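Local coordinates for protein probable hydrolase (Pseudomonas aeruginosa, PDB 3OM8) that is probably an alpha/beta-fold hydrolase that may open the lactone ring of 3-oxoadipate enol-lactone by hydrolysis, at residues Gly63-Tyr74 / Thr183-Ala194; Phe156-Ala164 / Ala244-Phe252. One frame throughout, in Å; residues are numbered along the deposited sequence.

Interaction 1 (Gly63-Tyr74 / Thr183-Ala194)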
ATOM      1  N   GLY B  63     -26.258 -19.821   4.941  1.00 46.96           N
ATOM      2  CA  GLY B  63     -26.204 -19.788   6.393  1.00 43.68           C
ATOM      3  C   GLY B  63     -26.431 -18.422   7.020  1.00 47.61           C
ATOM      4  O   GLY B  63     -26.439 -18.301   8.249  1.00 44.87           O
ATOM      5  N   HIS B  64     -26.637 -17.401   6.188  1.00 42.90           N
ATOM      6  CA  HIS B  64     -26.701 -16.013   6.661  1.00 47.88           C
ATOM      7  C   HIS B  64     -27.992 -15.272   6.312  1.00 50.01           C
ATOM      8  O   HIS B  64     -28.674 -15.588   5.324  1.00 50.71           O
ATOM      9  CB  HIS B  64     -25.539 -15.200   6.075  1.00 45.29           C
ATOM     10  CG  HIS B  64     -24.206 -15.522   6.670  1.00 49.26           C
ATOM     11  ND1 HIS B  64     -23.423 -16.564   6.223  1.00 52.50           N
ATOM     12  CD2 HIS B  64     -23.502 -14.919   7.657  1.00 52.33           C
ATOM     13  CE1 HIS B  64     -22.300 -16.597   6.917  1.00 56.59           C
ATOM     14  NE2 HIS B  64     -22.320 -15.606   7.791  1.00 54.26           N
ATOM     15  N   GLY B  65     -28.290 -14.257   7.120  1.00 37.85           N
ATOM     16  CA  GLY B  65     -29.383 -13.339   6.860  1.00 40.43           C
ATOM     17  C   GLY B  65     -30.679 -13.957   6.370  1.00 50.83           C
ATOM     18  O   GLY B  65     -31.348 -14.685   7.098  1.00 53.07           O
ATOM     19  N   ALA B  66     -31.033 -13.663   5.125  1.00 53.24           N
ATOM     20  CA  ALA B  66     -32.326 -14.057   4.582  1.00 46.01           C
ATOM     21  C   ALA B  66     -32.225 -15.351   3.808  1.00 44.20           C
ATOM     22  O   ALA B  66     -33.206 -15.814   3.241  1.00 47.75           O
ATOM     23  CB  ALA B  66     -32.886 -12.965   3.694  1.00 38.43           C
ATOM     24  N   SER B  67     -31.027 -15.918   3.766  1.00 41.48           N
ATOM     25  CA  SER B  67     -30.846 -17.225   3.161  1.00 46.18           C
ATOM     26  C   SER B  67     -31.109 -18.331   4.200  1.00 47.61           C
ATOM     27  O   SER B  67     -31.169 -18.058   5.400  1.00 43.75           O
ATOM     28  CB  SER B  67     -29.443 -17.347   2.569  1.00 46.93           C
ATOM     29  OG  SER B  67     -29.334 -16.573   1.383  1.00 49.83           O
ATOM     30  N   SER B  68     -31.268 -19.567   3.735  1.00 46.72           N
ATOM     31  CA  SER B  68     -31.518 -20.691   4.632  1.00 48.93           C
ATOM     32  C   SER B  68     -30.195 -21.151   5.235  1.00 50.56           C
ATOM     33  O   SER B  68     -29.139 -20.730   4.791  1.00 46.57           O
ATOM     34  CB  SER B  68     -32.224 -21.837   3.898  1.00 46.74           C
ATOM     35  OG  SER B  68     -31.423 -22.379   2.861  1.00 41.54           O
ATOM     36  N   VAL B  69     -30.254 -22.012   6.246  1.00 48.61           N
ATOM     37  CA  VAL B  69     -29.070 -22.357   7.015  1.00 48.50           C
ATOM     38  C   VAL B  69     -28.819 -23.856   7.029  1.00 57.98           C
ATOM     39  O   VAL B  69     -29.272 -24.555   7.936  1.00 59.43           O
ATOM     40  CB  VAL B  69     -29.209 -21.891   8.483  1.00 46.95           C
ATOM     41  CG1 VAL B  69     -27.930 -22.173   9.255  1.00 45.82           C
ATOM     42  CG2 VAL B  69     -29.582 -20.400   8.558  1.00 37.16           C
ATOM     43  N   PRO B  70     -28.093 -24.367   6.027  1.00 54.15           N
ATOM     44  CA  PRO B  70     -27.672 -25.772   6.114  1.00 47.05           C
ATOM     45  C   PRO B  70     -26.761 -25.985   7.329  1.00 50.11           C
ATOM     46  O   PRO B  70     -26.197 -25.020   7.845  1.00 51.84           O
ATOM     47  CB  PRO B  70     -26.884 -25.984   4.814  1.00 43.70           C
ATOM     48  CG  PRO B  70     -27.423 -24.926   3.868  1.00 43.68           C
ATOM     49  CD  PRO B  70     -27.721 -23.741   4.747  1.00 45.55           C
ATOM     50  N   PRO B  71     -26.637 -27.234   7.803  1.00 54.16           N
ATOM     51  CA  PRO B  71     -25.687 -27.490   8.890  1.00 52.34           C
ATOM     52  C   PRO B  71     -24.274 -27.390   8.340  1.00 50.54           C
ATOM     53  O   PRO B  71     -24.086 -27.716   7.167  1.00 50.37           O
ATOM     54  CB  PRO B  71     -25.953 -28.951   9.257  1.00 50.76           C
ATOM     55  CG  PRO B  71     -27.148 -29.364   8.472  1.00 51.21           C
ATOM     56  CD  PRO B  71     -27.269 -28.469   7.313  1.00 41.70           C
ATOM     57  N   GLY B  72     -23.310 -26.954   9.148  1.00 50.22           N
ATOM     58  CA  GLY B  72     -21.914 -27.002   8.744  1.00 48.43           C
ATOM     59  C   GLY B  72     -21.507 -28.461   8.712  1.00 58.69           C
ATOM     60  O   GLY B  72     -22.273 -29.321   9.141  1.00 54.53           O
ATOM     61  N   PRO B  73     -20.314 -28.766   8.187  1.00 59.18           N
ATOM     62  CA  PRO B  73     -19.334 -27.848   7.617  1.00 54.27           C
ATOM     63  C   PRO B  73     -19.753 -27.429   6.219  1.00 60.28           C
ATOM     64  O   PRO B  73     -20.396 -28.225   5.526  1.00 59.28           O
ATOM     65  CB  PRO B  73     -18.064 -28.707   7.506  1.00 53.83           C
ATOM     66  CG  PRO B  73     -18.415 -30.067   8.045  1.00 62.19           C
ATOM     67  CD  PRO B  73     -19.900 -30.168   8.032  1.00 59.76           C
ATOM     68  N   TYR B  74     -19.414 -26.196   5.830  1.00 52.05           N
ATOM     69  CA  TYR B  74     -19.477 -25.777   4.435  1.00 51.84           C
ATOM     70  C   TYR B  74     -18.073 -25.887   3.868  1.00 50.59           C
ATOM     71  O   TYR B  74     -17.112 -25.606   4.570  1.00 53.59           O
ATOM     72  CB  TYR B  74     -19.923 -24.324   4.310  1.00 46.39           C
ATOM     73  CG  TYR B  74     -21.203 -23.968   5.035  1.00 49.56           C
ATOM     74  CD1 TYR B  74     -22.157 -24.929   5.335  1.00 47.90           C
ATOM     75  CD2 TYR B  74     -21.466 -22.656   5.389  1.00 51.94           C
ATOM     76  CE1 TYR B  74     -23.331 -24.585   5.987  1.00 51.03           C
ATOM     77  CE2 TYR B  74     -22.620 -22.306   6.031  1.00 52.79           C
ATOM     78  CZ  TYR B  74     -23.553 -23.269   6.334  1.00 53.51           C
ATOM     79  OH  TYR B  74     -24.703 -22.891   6.987  1.00 48.88           O
ATOM     80  N   THR B 183     -27.761 -14.045  13.262  1.00 52.91           N
ATOM     81  CA  THR B 183     -27.065 -15.053  12.475  1.00 52.06           C
ATOM     82  C   THR B 183     -27.146 -16.431  13.142  1.00 52.02           C
ATOM     83  O   THR B 183     -26.752 -16.608  14.299  1.00 50.44           O
ATOM     84  CB  THR B 183     -25.595 -14.675  12.203  1.00 49.72           C
ATOM     85  OG1 THR B 183     -25.550 -13.536  11.329  1.00 55.30           O
ATOM     86  CG2 THR B 183     -24.875 -15.824  11.518  1.00 47.40           C
ATOM     87  N   ASN B 184     -27.666 -17.404  12.408  1.00 54.02           N
ATOM     88  CA  ASN B 184     -27.817 -18.745  12.963  1.00 56.11           C
ATOM     89  C   ASN B 184     -26.455 -19.394  13.175  1.00 52.50           C
ATOM     90  O   ASN B 184     -25.563 -19.267  12.333  1.00 53.59           O
ATOM     91  CB  ASN B 184     -28.690 -19.606  12.053  1.00 56.17           C
ATOM     92  CG  ASN B 184     -28.922 -20.980  12.615  1.00 55.49           C
ATOM     93  OD1 ASN B 184     -28.030 -21.831  12.595  1.00 53.30           O
ATOM     94  ND2 ASN B 184     -30.127 -21.210  13.120  1.00 54.81           N
ATOM     95  N   ARG B 185     -26.301 -20.088  14.296  1.00 46.99           N
ATOM     96  CA  ARG B 185     -25.005 -20.614  14.696  1.00 44.48           C
ATOM     97  C   ARG B 185     -24.438 -21.602  13.695  1.00 51.28           C
ATOM     98  O   ARG B 185     -23.230 -21.831  13.671  1.00 50.77           O
ATOM     99  CB  ARG B 185     -25.084 -21.263  16.079  1.00 45.41           C
ATOM    100  CG  ARG B 185     -25.885 -22.561  16.128  1.00 43.47           C
ATOM    101  CD  ARG B 185     -26.113 -22.983  17.576  1.00 44.59           C
ATOM    102  NE  ARG B 185     -26.786 -21.939  18.342  1.00 43.06           N
ATOM    103  CZ  ARG B 185     -26.723 -21.828  19.664  1.00 49.44           C
ATOM    104  NH1 ARG B 185     -26.014 -22.697  20.365  1.00 41.58           N
ATOM    105  NH2 ARG B 185     -27.366 -20.847  20.284  1.00 52.14           N
ATOM    106  N   HIS B 186     -25.305 -22.200  12.883  1.00 53.09           N
ATOM    107  CA  HIS B 186     -24.849 -23.164  11.888  1.00 51.55           C
ATOM    108  C   HIS B 186     -24.254 -22.473  10.654  1.00 52.70           C
ATOM    109  O   HIS B 186     -23.376 -23.021   9.988  1.00 56.68           O
ATOM    110  CB  HIS B 186     -25.977 -24.127  11.503  1.00 48.03           C
ATOM    111  CG  HIS B 186     -26.413 -25.009  12.633  1.00 47.66           C
ATOM    112  ND1 HIS B 186     -25.761 -26.181  12.954  1.00 42.88           N
ATOM    113  CD2 HIS B 186     -27.402 -24.867  13.545  1.00 38.40           C
ATOM    114  CE1 HIS B 186     -26.334 -26.725  14.010  1.00 43.31           C
ATOM    115  NE2 HIS B 186     -27.335 -25.950  14.387  1.00 50.02           N
ATOM    116  N   GLY B 187     -24.742 -21.275  10.350  1.00 50.00           N
ATOM    117  CA  GLY B 187     -24.137 -20.458   9.309  1.00 50.61           C
ATOM    118  C   GLY B 187     -22.697 -20.119   9.667  1.00 49.44           C
ATOM    119  O   GLY B 187     -21.780 -20.313   8.867  1.00 48.08           O
ATOM    120  N   LEU B 188     -22.503 -19.622  10.885  1.00 46.98           N
ATOM    121  CA  LEU B 188     -21.174 -19.342  11.415  1.00 48.89           C
ATOM    122  C   LEU B 188     -20.288 -20.588  11.451  1.00 51.94           C
ATOM    123  O   LEU B 188     -19.168 -20.583  10.941  1.00 52.98           O
ATOM    124  CB  LEU B 188     -21.282 -18.766  12.825  1.00 45.55           C
ATOM    125  CG  LEU B 188     -22.043 -17.452  12.958  1.00 42.75           C
ATOM    126  CD1 LEU B 188     -21.978 -16.958  14.392  1.00 42.52           C
ATOM    127  CD2 LEU B 188     -21.440 -16.434  12.023  1.00 36.59           C
ATOM    128  N   ALA B 189     -20.788 -21.649  12.071  1.00 47.82           N
ATOM    129  CA  ALA B 189     -20.022 -22.884  12.200  1.00 50.41           C
ATOM    130  C   ALA B 189     -19.630 -23.428  10.833  1.00 49.69           C
ATOM    131  O   ALA B 189     -18.491 -23.831  10.627  1.00 54.27           O
ATOM    132  CB  ALA B 189     -20.814 -23.940  13.008  1.00 40.44           C
ATOM    133  N   GLY B 190     -20.573 -23.428   9.899  1.00 47.78           N
ATOM    134  CA  GLY B 190     -20.300 -23.900   8.552  1.00 47.31           C
ATOM    135  C   GLY B 190     -19.272 -23.047   7.834  1.00 56.33           C
ATOM    136  O   GLY B 190     -18.407 -23.565   7.125  1.00 58.16           O
ATOM    137  N   SER B 191     -19.372 -21.732   8.015  1.00 54.96           N
ATOM    138  CA  SER B 191     -18.474 -20.795   7.349  1.00 49.47           C
ATOM    139  C   SER B 191     -17.052 -20.881   7.912  1.00 48.13           C
ATOM    140  O   SER B 191     -16.095 -20.893   7.144  1.00 44.40           O
ATOM    141  CB  SER B 191     -19.027 -19.369   7.422  1.00 46.29           C
ATOM    142  OG  SER B 191     -20.264 -19.274   6.728  1.00 43.27           O
ATOM    143  N   PHE B 192     -16.925 -20.962   9.240  1.00 46.25           N
ATOM    144  CA  PHE B 192     -15.639 -21.228   9.897  1.00 48.76           C
ATOM    145  C   PHE B 192     -14.929 -22.454   9.323  1.00 53.68           C
ATOM    146  O   PHE B 192     -13.705 -22.507   9.284  1.00 60.11           O
ATOM    147  CB  PHE B 192     -15.812 -21.481  11.402  1.00 43.24           C
ATOM    148  CG  PHE B 192     -16.222 -20.275  12.192  1.00 44.96           C
ATOM    149  CD1 PHE B 192     -15.832 -19.008  11.814  1.00 44.34           C
ATOM    150  CD2 PHE B 192     -16.985 -20.419  13.338  1.00 48.52           C
ATOM    151  CE1 PHE B 192     -16.205 -17.902  12.560  1.00 48.86           C
ATOM    152  CE2 PHE B 192     -17.359 -19.318  14.087  1.00 47.78           C
ATOM    153  CZ  PHE B 192     -16.968 -18.057  13.703  1.00 46.58           C
ATOM    154  N   ALA B 193     -15.692 -23.463   8.922  1.00 52.99           N
ATOM    155  CA  ALA B 193     -15.082 -24.678   8.394  1.00 53.47           C
ATOM    156  C   ALA B 193     -14.523 -24.454   6.987  1.00 52.10           C
ATOM    157  O   ALA B 193     -13.445 -24.941   6.659  1.00 56.33           O
ATOM    158  CB  ALA B 193     -16.076 -25.844   8.415  1.00 47.45           C
ATOM    159  N   ALA B 194     -15.267 -23.726   6.161  1.00 46.97           N
ATOM    160  CA  ALA B 194     -14.785 -23.339   4.840  1.00 50.00           C
ATOM    161  C   ALA B 194     -13.452 -22.615   5.004  1.00 51.09           C
ATOM    162  O   ALA B 194     -12.473 -22.952   4.350  1.00 51.18           O
ATOM    163  CB  ALA B 194     -15.795 -22.439   4.131  1.00 45.33           C
TER
HETATM  164  O   HOH W   1     -28.357 -17.122   9.637  1.00 46.73           O
HETATM  165  O   HOH W   2     -26.370 -12.942   8.912  1.00 43.07           O
HETATM  166  O   HOH W   3     -23.758 -27.708  12.163  1.00 49.07           O
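The ring of Tyr74 lies flat against Gly190, whose CA stands 3.6 Å from the ring centroid and almost on the ring normal, a CH-pi contact over one face. At the ring's edge, in its plane, is the carbonyl carbon of Pro70, and Tyr74 OH donates to Pro70 O at 2.7 Å, so the loop closes on itself around the phenol. With CG beside its backbone N (chi1 -52°), Tyr74 sends the ring back along the helix, and the hydroxyl ends near Gly187 CA. The imidazole of His64 presents an edge instead: His64 CE1 lies 3.4 Å from Ser191 OG, which approaches near the ring plane, while both ring nitrogens have partners outside the two segments, ND1 with Arg62 O and NE2 with Gly37 N.

Glycines make this closeness possible. Gly72 CA and Gly190 CA approach to 3.5 Å, and Gly187 CA points a C-H at Gly63 O; none of the four has a side chain to hold the backbones apart. The direct hydrogen bond across the contact runs from Tyr74 N to Gly190 O (3.1 Å). That oxygen also accepts from Ala194 N, the two donors arriving from opposite faces of the carbonyl plane.

Toward the start of the helix, Val69 CG1 rests on Asn184 OD1 and on His186 CB. Asn184 OD1 is meanwhile engaged as the helix N-cap, accepting from His186 N at 2.8 Å. One water joins Gly63 O to Asn184 N, and another links Gly65 N to Thr183 OG1, which also hydrogen-bonds Met179 O.

An N-capped helix and close glycine backbone packing thus join the loop after strand 55-59 of the alpha/beta hydrolase fold to helix 185-196.

Interaction 2 (Phe156-Ala164 / Ala244-Phe252)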
ATOM      1  N   PHE B 156     -16.867 -10.586  17.333  1.00 48.21           N
ATOM      2  CA  PHE B 156     -16.745  -9.975  16.022  1.00 46.33           C
ATOM      3  C   PHE B 156     -16.630  -8.456  16.077  1.00 49.33           C
ATOM      4  O   PHE B 156     -15.717  -7.884  15.487  1.00 51.01           O
ATOM      5  CB  PHE B 156     -17.923 -10.334  15.139  1.00 40.91           C
ATOM      6  CG  PHE B 156     -17.854 -11.710  14.559  1.00 48.28           C
ATOM      7  CD1 PHE B 156     -17.076 -11.965  13.438  1.00 45.18           C
ATOM      8  CD2 PHE B 156     -18.594 -12.750  15.118  1.00 52.29           C
ATOM      9  CE1 PHE B 156     -17.026 -13.231  12.885  1.00 51.89           C
ATOM     10  CE2 PHE B 156     -18.546 -14.017  14.573  1.00 54.62           C
ATOM     11  CZ  PHE B 156     -17.765 -14.259  13.450  1.00 55.12           C
ATOM     12  N   LEU B 157     -17.572  -7.806  16.754  1.00 47.56           N
ATOM     13  CA  LEU B 157     -17.572  -6.348  16.813  1.00 50.72           C
ATOM     14  C   LEU B 157     -16.250  -5.831  17.366  1.00 53.34           C
ATOM     15  O   LEU B 157     -15.739  -4.811  16.924  1.00 63.07           O
ATOM     16  CB  LEU B 157     -18.741  -5.825  17.647  1.00 47.73           C
ATOM     17  CG  LEU B 157     -20.136  -6.090  17.080  1.00 50.96           C
ATOM     18  CD1 LEU B 157     -21.200  -5.637  18.065  1.00 54.81           C
ATOM     19  CD2 LEU B 157     -20.326  -5.407  15.736  1.00 50.52           C
ATOM     20  N   GLY B 158     -15.691  -6.555  18.324  1.00 51.68           N
ATOM     21  CA  GLY B 158     -14.443  -6.164  18.940  1.00 47.06           C
ATOM     22  C   GLY B 158     -13.265  -6.235  17.989  1.00 53.59           C
ATOM     23  O   GLY B 158     -12.332  -5.443  18.115  1.00 51.13           O
ATOM     24  N   ASN B 159     -13.303  -7.175  17.043  1.00 53.25           N
ATOM     25  CA  ASN B 159     -12.246  -7.293  16.035  1.00 55.07           C
ATOM     26  C   ASN B 159     -12.484  -6.421  14.812  1.00 60.85           C
ATOM     27  O   ASN B 159     -11.544  -6.082  14.099  1.00 67.85           O
ATOM     28  CB  ASN B 159     -12.085  -8.740  15.564  1.00 53.42           C
ATOM     29  CG  ASN B 159     -11.487  -9.634  16.630  1.00 61.08           C
ATOM     30  OD1 ASN B 159     -10.265  -9.727  16.784  1.00 68.44           O
ATOM     31  ND2 ASN B 159     -12.351 -10.290  17.380  1.00 49.98           N
ATOM     32  N   TRP B 160     -13.747  -6.087  14.568  1.00 59.20           N
ATOM     33  CA  TRP B 160     -14.156  -5.410  13.342  1.00 55.95           C
ATOM     34  C   TRP B 160     -13.974  -3.902  13.425  1.00 60.40           C
ATOM     35  O   TRP B 160     -13.663  -3.259  12.438  1.00 60.56           O
ATOM     36  CB  TRP B 160     -15.629  -5.669  13.062  1.00 51.29           C
ATOM     37  CG  TRP B 160     -15.958  -6.993  12.447  1.00 56.92           C
ATOM     38  CD1 TRP B 160     -15.087  -7.960  12.042  1.00 59.27           C
ATOM     39  CD2 TRP B 160     -17.271  -7.488  12.163  1.00 51.06           C
ATOM     40  NE1 TRP B 160     -15.782  -9.029  11.523  1.00 60.25           N
ATOM     41  CE2 TRP B 160     -17.123  -8.757  11.578  1.00 52.91           C
ATOM     42  CE3 TRP B 160     -18.559  -6.972  12.336  1.00 48.26           C
ATOM     43  CZ2 TRP B 160     -18.209  -9.515  11.165  1.00 54.97           C
ATOM     44  CZ3 TRP B 160     -19.636  -7.725  11.923  1.00 49.14           C
ATOM     45  CH2 TRP B 160     -19.456  -8.984  11.348  1.00 53.17           C
ATOM     46  N   PHE B 161     -14.207  -3.333  14.597  1.00 63.25           N
ATOM     47  CA  PHE B 161     -14.223  -1.891  14.713  1.00 62.76           C
ATOM     48  C   PHE B 161     -13.128  -1.355  15.623  1.00 76.26           C
ATOM     49  O   PHE B 161     -12.716  -2.021  16.587  1.00 75.11           O
ATOM     50  CB  PHE B 161     -15.594  -1.395  15.193  1.00 57.21           C
ATOM     51  CG  PHE B 161     -16.706  -1.680  14.235  1.00 55.06           C
ATOM     52  CD1 PHE B 161     -16.796  -1.002  13.034  1.00 57.58           C
ATOM     53  CD2 PHE B 161     -17.654  -2.641  14.525  1.00 51.51           C
ATOM     54  CE1 PHE B 161     -17.817  -1.273  12.139  1.00 57.93           C
ATOM     55  CE2 PHE B 161     -18.671  -2.915  13.637  1.00 52.20           C
ATOM     56  CZ  PHE B 161     -18.760  -2.230  12.449  1.00 54.40           C
ATOM     57  N   PRO B 162     -12.654  -0.136  15.309  1.00 80.69           N
ATOM     58  CA  PRO B 162     -11.797   0.611  16.228  1.00 87.48           C
ATOM     59  C   PRO B 162     -12.489   0.658  17.580  1.00 96.26           C
ATOM     60  O   PRO B 162     -13.662   1.019  17.633  1.00 98.55           O
ATOM     61  CB  PRO B 162     -11.772   2.017  15.610  1.00 83.62           C
ATOM     62  CG  PRO B 162     -12.040   1.803  14.159  1.00 76.88           C
ATOM     63  CD  PRO B 162     -12.965   0.627  14.082  1.00 75.62           C
ATOM     64  N   PRO B 163     -11.784   0.295  18.658  1.00101.72           N
ATOM     65  CA  PRO B 163     -12.379   0.370  19.995  1.00101.49           C
ATOM     66  C   PRO B 163     -12.880   1.784  20.264  1.00 98.89           C
ATOM     67  O   PRO B 163     -13.682   1.996  21.169  1.00100.06           O
ATOM     68  CB  PRO B 163     -11.200   0.051  20.916  1.00108.70           C
ATOM     69  CG  PRO B 163      -9.984   0.423  20.100  1.00108.86           C
ATOM     70  CD  PRO B 163     -10.344  -0.003  18.712  1.00104.98           C
ATOM     71  N   ALA B 164     -12.394   2.740  19.479  1.00 96.79           N
ATOM     72  CA  ALA B 164     -12.884   4.110  19.530  1.00 96.55           C
ATOM     73  C   ALA B 164     -14.311   4.167  18.992  1.00 98.63           C
ATOM     74  O   ALA B 164     -15.231   4.631  19.672  1.00104.72           O
ATOM     75  CB  ALA B 164     -11.978   5.020  18.724  1.00 88.92           C
ATOM     76  N   ALA B 244      -7.679   1.519   7.910  1.00 50.08           N
ATOM     77  CA  ALA B 244      -8.870   0.897   8.487  1.00 51.73           C
ATOM     78  C   ALA B 244      -8.539  -0.344   9.297  1.00 54.89           C
ATOM     79  O   ALA B 244      -7.419  -0.862   9.251  1.00 52.69           O
ATOM     80  CB  ALA B 244      -9.861   0.533   7.393  1.00 47.08           C
ATOM     81  N   VAL B 245      -9.547  -0.817  10.029  1.00 58.72           N
ATOM     82  CA  VAL B 245      -9.494  -2.100  10.724  1.00 53.80           C
ATOM     83  C   VAL B 245      -9.971  -3.228   9.802  1.00 59.00           C
ATOM     84  O   VAL B 245      -9.171  -3.774   9.058  1.00 71.78           O
ATOM     85  CB  VAL B 245     -10.286  -2.067  12.032  1.00 47.51           C
ATOM     86  CG1 VAL B 245     -10.100  -3.374  12.793  1.00 47.71           C
ATOM     87  CG2 VAL B 245      -9.830  -0.881  12.884  1.00 41.77           C
ATOM     88  N   HIS B 246     -11.255  -3.575   9.814  1.00 55.95           N
ATOM     89  CA  HIS B 246     -11.685  -4.714   8.986  1.00 56.54           C
ATOM     90  C   HIS B 246     -12.794  -4.452   7.959  1.00 57.00           C
ATOM     91  O   HIS B 246     -12.794  -5.049   6.885  1.00 61.56           O
ATOM     92  CB  HIS B 246     -12.026  -5.944   9.840  1.00 54.95           C
ATOM     93  CG  HIS B 246     -12.333  -7.170   9.034  1.00 53.23           C
ATOM     94  ND1 HIS B 246     -11.397  -7.787   8.231  1.00 49.68           N
ATOM     95  CD2 HIS B 246     -13.469  -7.899   8.913  1.00 56.30           C
ATOM     96  CE1 HIS B 246     -11.945  -8.835   7.641  1.00 51.28           C
ATOM     97  NE2 HIS B 246     -13.201  -8.927   8.041  1.00 55.24           N
ATOM     98  N   LEU B 247     -13.745  -3.587   8.284  1.00 51.46           N
ATOM     99  CA  LEU B 247     -14.800  -3.260   7.333  1.00 49.19           C
ATOM    100  C   LEU B 247     -14.483  -1.902   6.713  1.00 54.83           C
ATOM    101  O   LEU B 247     -15.096  -0.884   7.046  1.00 59.30           O
ATOM    102  CB  LEU B 247     -16.170  -3.245   8.007  1.00 50.30           C
ATOM    103  CG  LEU B 247     -16.657  -4.550   8.666  1.00 49.75           C
ATOM    104  CD1 LEU B 247     -17.748  -4.249   9.655  1.00 57.14           C
ATOM    105  CD2 LEU B 247     -17.141  -5.560   7.642  1.00 43.92           C
ATOM    106  N   SER B 248     -13.520  -1.891   5.800  1.00 50.59           N
ATOM    107  CA  SER B 248     -12.978  -0.623   5.306  1.00 48.16           C
ATOM    108  C   SER B 248     -13.998   0.181   4.496  1.00 44.46           C
ATOM    109  O   SER B 248     -13.934   1.402   4.476  1.00 47.23           O
ATOM    110  CB  SER B 248     -11.671  -0.849   4.547  1.00 42.60           C
ATOM    111  OG  SER B 248     -11.836  -1.777   3.496  1.00 46.15           O
ATOM    112  N   ASN B 249     -14.969  -0.492   3.879  1.00 45.90           N
ATOM    113  CA  ASN B 249     -16.055   0.215   3.197  1.00 43.31           C
ATOM    114  C   ASN B 249     -16.896   1.017   4.176  1.00 48.86           C
ATOM    115  O   ASN B 249     -17.493   2.030   3.813  1.00 51.32           O
ATOM    116  CB  ASN B 249     -16.950  -0.737   2.404  1.00 46.74           C
ATOM    117  CG  ASN B 249     -17.763  -1.687   3.305  1.00 49.55           C
ATOM    118  OD1 ASN B 249     -17.210  -2.400   4.142  1.00 40.67           O
ATOM    119  ND2 ASN B 249     -19.075  -1.705   3.111  1.00 50.32           N
ATOM    120  N   VAL B 250     -16.944   0.564   5.423  1.00 45.86           N
ATOM    121  CA  VAL B 250     -17.706   1.262   6.454  1.00 43.60           C
ATOM    122  C   VAL B 250     -16.933   2.483   6.978  1.00 48.68           C
ATOM    123  O   VAL B 250     -17.488   3.573   7.152  1.00 49.55           O
ATOM    124  CB  VAL B 250     -18.058   0.297   7.621  1.00 49.04           C
ATOM    125  CG1 VAL B 250     -18.727   1.041   8.783  1.00 46.25           C
ATOM    126  CG2 VAL B 250     -18.934  -0.839   7.109  1.00 38.91           C
ATOM    127  N   GLU B 251     -15.643   2.294   7.219  1.00 46.36           N
ATOM    128  CA  GLU B 251     -14.828   3.344   7.804  1.00 49.20           C
ATOM    129  C   GLU B 251     -14.474   4.456   6.803  1.00 53.07           C
ATOM    130  O   GLU B 251     -14.444   5.626   7.161  1.00 48.45           O
ATOM    131  CB  GLU B 251     -13.542   2.748   8.354  1.00 56.24           C
ATOM    132  CG  GLU B 251     -13.643   2.177   9.749  1.00 60.11           C
ATOM    133  CD  GLU B 251     -12.315   1.633  10.202  1.00 60.57           C
ATOM    134  OE1 GLU B 251     -12.145   0.404  10.097  1.00 57.39           O
ATOM    135  OE2 GLU B 251     -11.438   2.433  10.624  1.00 59.19           O
ATOM    136  N   PHE B 252     -14.198   4.082   5.560  1.00 49.16           N
ATOM    137  CA  PHE B 252     -13.770   5.046   4.548  1.00 46.46           C
ATOM    138  C   PHE B 252     -14.477   4.772   3.241  1.00 45.92           C
ATOM    139  O   PHE B 252     -13.872   4.263   2.307  1.00 51.79           O
ATOM    140  CB  PHE B 252     -12.265   4.940   4.365  1.00 41.37           C
ATOM    141  CG  PHE B 252     -11.503   5.183   5.632  1.00 46.74           C
ATOM    142  CD1 PHE B 252     -11.315   6.475   6.101  1.00 41.74           C
ATOM    143  CD2 PHE B 252     -11.005   4.124   6.372  1.00 47.73           C
ATOM    144  CE1 PHE B 252     -10.634   6.703   7.276  1.00 44.21           C
ATOM    145  CE2 PHE B 252     -10.314   4.353   7.545  1.00 45.30           C
ATOM    146  CZ  PHE B 252     -10.135   5.639   8.000  1.00 41.96           C
TER
HETATM  147  O   HOH W   4     -13.820  -1.831  10.345  1.00 58.64           O
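Val245 is one bump on the 244-252 side, its two methyls entering separate hollows. Val245 CG1, anti to the backbone N (chi1 -175°), sits against the carbonyl oxygens at the end of helix 150-160, 3.3 Å from Asn159 O. Val245 CG2 slides alongside the proline ring, 3.7 Å from Pro162 CD. Glu251 reaches the same CG-CD edge of the proline, its side chain coming from the opposite direction to the ring, with OE2 near Pro162 CG.

Leu247 CD1 is a second bump, set in the groove formed by two aromatic side chains, 3.6 Å from Phe161 CZ and 3.9 Å from Trp160 CE3. Val250 CG1 meets the edge of the Phe161 ring, extending the apolar surface. The Trp160 indole and the His246 imidazole are nearly parallel, with planes at 22°, but slid so far apart that they barely overlap; the touch is between Trp160 CD1 and His246 CD2.

Glu251 also ties its own segment together: Glu251 OE1 takes the N-H of Val245 N on the syn side at 2.9 Å. A water beside it donates to Trp160 O and Glu251 OE1 and accepts from Leu247 N, so its three bonds join the two segments.

His246 ND1 bonds Asp219 and NE2 makes a weak bond to Ser101, consistent with a Ser-His-Asp triad. Thus the end of helix 150-160 and the turn into helix 163-167 pack on the loop that follows strand 238-242 and on helix 248-251, with Leu180 and Phe176 of helix 171-181 touching Trp160 and Leu247, respectively.

The two interactions lie with centres 22 Å apart, and their segments alternate along the chain: 63-74, 156-164, 183-194, 244-252. Both join a loop that follows a strand of the mixed sheet, 55-59 in interaction 1 and 238-242 in interaction 2, to the helical region inserted between strands 118-124 and 211-216. Helices 150-160 and 185-196, one from each contact, meet directly, where Phe156 CZ packs 3.9 Å from Phe192 CZ. The region is therefore attached to the sheet's loops at two separate places, consistent with a cap region as in many alpha/beta hydrolases; interaction 2 contains the histidine of the probable triad.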